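Protein pelota homolog (Archaeoglobus fulgidus, PDB 3OBY) is thought to recognise stalled ribosomes and to help release them and degrade damaged mRNA, acting as a metal-dependent endoribonuclease. Local coordinates at residues R169-E181 / D199-M211. Sequence-based numbering, arbitrary orientation.
Sequences RKEFFGEVAAKLE and DFLDFLKERYPEM
With CG anti to the carbonyl carbon (chi1 -71°), the Phe173 ring leans over to Phe200 and Phe203, whose own CG atoms both lie anti to the backbone N. The Phe200 ring meets Phe173 edge-on: the planes stand at 89°, a T-shaped pair, and Phe200 CD1 comes 3.7 Å from Phe173 CG over one face. Phe173 also directs its ring edge toward the face of Phe203 in an offset edge-to-face pair. Its CB sits over the centre of that ring, 3.8 Å from the Phe203 centroid, which makes a CH-pi contact; the aliphatic CG of Arg207 lies on the opposite face. Toward the sheet, Phe200 enters as a knob among Phe173, Val176, Ala177 and Leu180, its CZ 3.7 Å from Val176 CG1. Helices 172-183 and 196-207, before and after strand 187-191 in the chain, pack together on one face of the mixed sheet in eRF1 domain 2. Their short segments cross at -66° with axes 10.3 Å apart, and Val176, Leu180 and Phe200 carry the packing on to Leu134 or Val132 of strand 131-137. The far end of the Phe203 ring lies against the Gly174 backbone, and Ala177 CB meets its edge and Tyr208 CE2. In the short helix 209-212, Met211 CE reaches Leu180 and Glu181. Charge adds a long salt bridge, Glu171 OE1 to Arg207 NH2 at 3.9 Å, without a directed hydrogen bond.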
# COMPACT_ATOMS: atom_id res chain seq x y z
N ARG A 169 -27.10 33.45 -5.77
CA ARG A 169 -25.81 33.35 -5.09
C ARG A 169 -25.83 32.42 -3.88
O ARG A 169 -26.60 32.64 -2.94
CB ARG A 169 -25.35 34.74 -4.67
CG ARG A 169 -24.10 34.76 -3.79
CD ARG A 169 -23.61 36.18 -3.57
NE ARG A 169 -24.65 37.03 -3.01
CZ ARG A 169 -24.55 38.35 -2.86
NH1 ARG A 169 -23.45 38.98 -3.23
NH2 ARG A 169 -25.56 39.03 -2.34
N LYS A 170 -24.97 31.40 -3.90
CA LYS A 170 -24.86 30.45 -2.80
C LYS A 170 -23.82 30.94 -1.81
O LYS A 170 -24.12 31.35 -0.69
CB LYS A 170 -24.42 29.06 -3.30
CG LYS A 170 -25.42 28.29 -4.14
CD LYS A 170 -24.81 26.96 -4.60
CE LYS A 170 -25.70 26.23 -5.60
NZ LYS A 170 -25.02 25.05 -6.22
N GLU A 171 -22.56 30.89 -2.26
CA GLU A 171 -21.42 31.28 -1.45
C GLU A 171 -21.37 30.44 -0.19
O GLU A 171 -20.65 30.74 0.76
CB GLU A 171 -21.46 32.77 -1.10
CG GLU A 171 -20.19 33.49 -1.52
CD GLU A 171 -19.02 32.53 -1.71
OE1 GLU A 171 -19.09 31.67 -2.62
OE2 GLU A 171 -18.03 32.62 -0.95
N PHE A 172 -22.18 29.39 -0.21
CA PHE A 172 -22.25 28.42 0.87
C PHE A 172 -20.92 27.69 0.71
O PHE A 172 -20.23 27.36 1.69
CB PHE A 172 -23.45 27.49 0.60
CG PHE A 172 -23.45 26.23 1.40
CD1 PHE A 172 -23.43 26.27 2.79
CD2 PHE A 172 -23.48 24.99 0.76
CE1 PHE A 172 -23.44 25.09 3.53
CE2 PHE A 172 -23.49 23.81 1.49
CZ PHE A 172 -23.47 23.86 2.88
N PHE A 173 -20.54 27.50 -0.56
CA PHE A 173 -19.30 26.84 -0.94
C PHE A 173 -18.08 27.52 -0.33
O PHE A 173 -17.27 26.88 0.35
CB PHE A 173 -19.16 26.84 -2.47
CG PHE A 173 -20.12 25.93 -3.18
CD1 PHE A 173 -21.16 25.30 -2.50
CD2 PHE A 173 -20.00 25.71 -4.55
CE1 PHE A 173 -22.05 24.46 -3.16
CE2 PHE A 173 -20.89 24.88 -5.22
CZ PHE A 173 -21.92 24.25 -4.53
N GLY A 174 -17.95 28.81 -0.60
CA GLY A 174 -16.83 29.56 -0.07
C GLY A 174 -16.62 29.33 1.42
O GLY A 174 -15.49 29.16 1.87
N GLU A 175 -17.71 29.33 2.18
CA GLU A 175 -17.64 29.12 3.62
C GLU A 175 -17.14 27.73 3.96
O GLU A 175 -16.32 27.56 4.86
CB GLU A 175 -19.02 29.35 4.25
CG GLU A 175 -19.50 30.79 4.20
CD GLU A 175 -20.88 30.97 4.79
OE1 GLU A 175 -21.49 29.96 5.20
OE2 GLU A 175 -21.37 32.12 4.84
N VAL A 176 -17.64 26.73 3.24
CA VAL A 176 -17.23 25.35 3.46
C VAL A 176 -15.75 25.22 3.15
O VAL A 176 -14.97 24.68 3.95
CB VAL A 176 -18.00 24.37 2.54
CG1 VAL A 176 -17.52 22.94 2.78
CG2 VAL A 176 -19.48 24.47 2.79
N ALA A 177 -15.36 25.73 1.99
CA ALA A 177 -13.98 25.68 1.55
C ALA A 177 -13.03 26.32 2.55
O ALA A 177 -11.93 25.82 2.79
CB ALA A 177 -13.84 26.36 0.19
N ALA A 178 -13.45 27.44 3.14
CA ALA A 178 -12.59 28.17 4.08
C ALA A 178 -12.37 27.35 5.33
O ALA A 178 -11.28 27.38 5.94
CB ALA A 178 -13.25 29.49 4.45
N LYS A 179 -13.38 26.60 5.73
CA LYS A 179 -13.12 25.87 6.93
C LYS A 179 -12.40 24.57 6.57
O LYS A 179 -11.61 24.07 7.39
CB LYS A 179 -14.44 25.81 7.70
CG LYS A 179 -15.57 25.30 6.89
CD LYS A 179 -16.81 25.19 7.75
CE LYS A 179 -17.36 26.55 8.13
NZ LYS A 179 -18.59 26.43 8.94
N LEU A 180 -12.67 23.99 5.41
CA LEU A 180 -11.87 22.82 5.12
C LEU A 180 -10.37 23.27 5.13
O LEU A 180 -9.47 22.59 5.65
CB LEU A 180 -12.20 22.32 3.75
CG LEU A 180 -13.49 21.55 3.54
CD1 LEU A 180 -13.69 21.33 2.05
CD2 LEU A 180 -13.44 20.22 4.27
N GLU A 181 -10.11 24.44 4.53
CA GLU A 181 -8.75 24.97 4.40
C GLU A 181 -8.07 25.22 5.75
O GLU A 181 -6.84 25.13 5.85
CB GLU A 181 -8.78 26.26 3.57
CG GLU A 181 -7.46 26.61 2.88
CD GLU A 181 -6.57 27.51 3.70
OE1 GLU A 181 -6.93 28.69 3.89
OE2 GLU A 181 -5.51 27.03 4.16
N ASP A 199 -20.23 20.58 -8.49
CA ASP A 199 -20.02 22.02 -8.59
C ASP A 199 -19.04 22.53 -7.53
O ASP A 199 -18.29 23.47 -7.77
CB ASP A 199 -21.34 22.78 -8.48
CG ASP A 199 -22.36 22.34 -9.51
OD1 ASP A 199 -21.96 21.90 -10.61
OD2 ASP A 199 -23.57 22.44 -9.22
N PHE A 200 -19.06 21.90 -6.35
CA PHE A 200 -18.17 22.30 -5.27
C PHE A 200 -16.72 22.09 -5.69
O PHE A 200 -15.88 22.98 -5.53
CB PHE A 200 -18.48 21.50 -4.00
CG PHE A 200 -17.66 21.92 -2.80
CD1 PHE A 200 -17.84 23.17 -2.23
CD2 PHE A 200 -16.68 21.07 -2.28
CE1 PHE A 200 -17.04 23.58 -1.15
CE2 PHE A 200 -15.89 21.47 -1.21
CZ PHE A 200 -16.07 22.73 -0.64
N LEU A 201 -16.42 20.92 -6.24
CA LEU A 201 -15.07 20.62 -6.69
C LEU A 201 -14.62 21.66 -7.71
O LEU A 201 -13.50 22.16 -7.65
CB LEU A 201 -14.99 19.21 -7.29
CG LEU A 201 -13.67 18.77 -7.93
CD1 LEU A 201 -12.50 19.02 -6.99
CD2 LEU A 201 -13.74 17.31 -8.30
N ASP A 202 -15.50 21.99 -8.66
CA ASP A 202 -15.17 23.00 -9.66
C ASP A 202 -14.85 24.30 -8.92
O ASP A 202 -13.90 25.00 -9.27
CB ASP A 202 -16.33 23.24 -10.64
CG ASP A 202 -16.48 22.12 -11.66
OD1 ASP A 202 -15.45 21.58 -12.12
OD2 ASP A 202 -17.63 21.79 -12.02
N PHE A 203 -15.64 24.60 -7.90
CA PHE A 203 -15.43 25.79 -7.09
C PHE A 203 -14.03 25.76 -6.49
O PHE A 203 -13.36 26.78 -6.38
CB PHE A 203 -16.46 25.87 -5.96
CG PHE A 203 -16.23 27.02 -5.01
CD1 PHE A 203 -16.65 28.30 -5.34
CD2 PHE A 203 -15.57 26.82 -3.81
CE1 PHE A 203 -16.42 29.37 -4.48
CE2 PHE A 203 -15.33 27.88 -2.94
CZ PHE A 203 -15.75 29.16 -3.27
N LEU A 204 -13.60 24.57 -6.09
CA LEU A 204 -12.27 24.40 -5.50
C LEU A 204 -11.19 24.50 -6.58
O LEU A 204 -10.14 25.08 -6.36
CB LEU A 204 -12.17 23.05 -4.78
CG LEU A 204 -12.92 22.90 -3.46
CD1 LEU A 204 -12.68 21.50 -2.90
CD2 LEU A 204 -12.44 23.95 -2.48
N LYS A 205 -11.47 23.91 -7.73
CA LYS A 205 -10.52 23.94 -8.83
C LYS A 205 -10.20 25.37 -9.22
O LYS A 205 -9.12 25.66 -9.72
CB LYS A 205 -11.08 23.19 -10.03
CG LYS A 205 -11.25 21.70 -9.82
CD LYS A 205 -12.01 21.08 -10.98
CE LYS A 205 -12.25 19.59 -10.78
NZ LYS A 205 -13.23 19.04 -11.76
N GLU A 206 -11.15 26.28 -8.99
CA GLU A 206 -10.95 27.68 -9.34
C GLU A 206 -10.48 28.56 -8.19
O GLU A 206 -9.60 29.41 -8.37
CB GLU A 206 -12.23 28.28 -9.93
CG GLU A 206 -12.12 29.77 -10.24
CD GLU A 206 -13.40 30.37 -10.78
OE1 GLU A 206 -13.81 30.00 -11.91
OE2 GLU A 206 -14.01 31.21 -10.08
N ARG A 207 -11.04 28.37 -7.00
CA ARG A 207 -10.67 29.18 -5.85
C ARG A 207 -9.55 28.56 -5.01
O ARG A 207 -8.75 29.28 -4.42
CB ARG A 207 -11.90 29.42 -4.97
CG ARG A 207 -13.04 30.14 -5.67
CD ARG A 207 -12.90 31.66 -5.59
NE ARG A 207 -14.09 32.28 -5.03
CZ ARG A 207 -15.27 32.37 -5.65
NH1 ARG A 207 -15.43 31.88 -6.87
NH2 ARG A 207 -16.30 32.95 -5.04
N TYR A 208 -9.50 27.24 -4.95
CA TYR A 208 -8.48 26.56 -4.15
C TYR A 208 -7.80 25.42 -4.93
O TYR A 208 -7.97 24.25 -4.61
CB TYR A 208 -9.12 26.00 -2.88
CG TYR A 208 -9.63 27.06 -1.93
CD1 TYR A 208 -8.87 27.45 -0.82
CD2 TYR A 208 -10.87 27.67 -2.12
CE1 TYR A 208 -9.34 28.41 0.07
CE2 TYR A 208 -11.35 28.63 -1.23
CZ TYR A 208 -10.58 28.99 -0.13
OH TYR A 208 -11.04 29.93 0.77
N PRO A 209 -6.99 25.77 -5.95
CA PRO A 209 -6.29 24.77 -6.77
C PRO A 209 -5.45 23.74 -6.03
O PRO A 209 -5.39 22.58 -6.44
CB PRO A 209 -5.45 25.64 -7.72
CG PRO A 209 -5.21 26.87 -6.93
CD PRO A 209 -6.56 27.13 -6.30
N GLU A 210 -4.81 24.14 -4.94
CA GLU A 210 -3.99 23.21 -4.18
C GLU A 210 -4.81 22.17 -3.44
O GLU A 210 -4.39 21.02 -3.30
CB GLU A 210 -3.10 23.97 -3.20
CG GLU A 210 -2.05 24.80 -3.90
CD GLU A 210 -1.19 23.97 -4.83
OE1 GLU A 210 -0.88 24.46 -5.93
OE2 GLU A 210 -0.82 22.84 -4.47
N MET A 211 -5.98 22.57 -2.97
CA MET A 211 -6.85 21.64 -2.26
C MET A 211 -7.56 20.74 -3.27
O MET A 211 -7.76 19.55 -3.03
CB MET A 211 -7.88 22.40 -1.43
CG MET A 211 -8.66 21.52 -0.46
SD MET A 211 -10.05 22.37 0.32
CE MET A 211 -9.19 23.52 1.39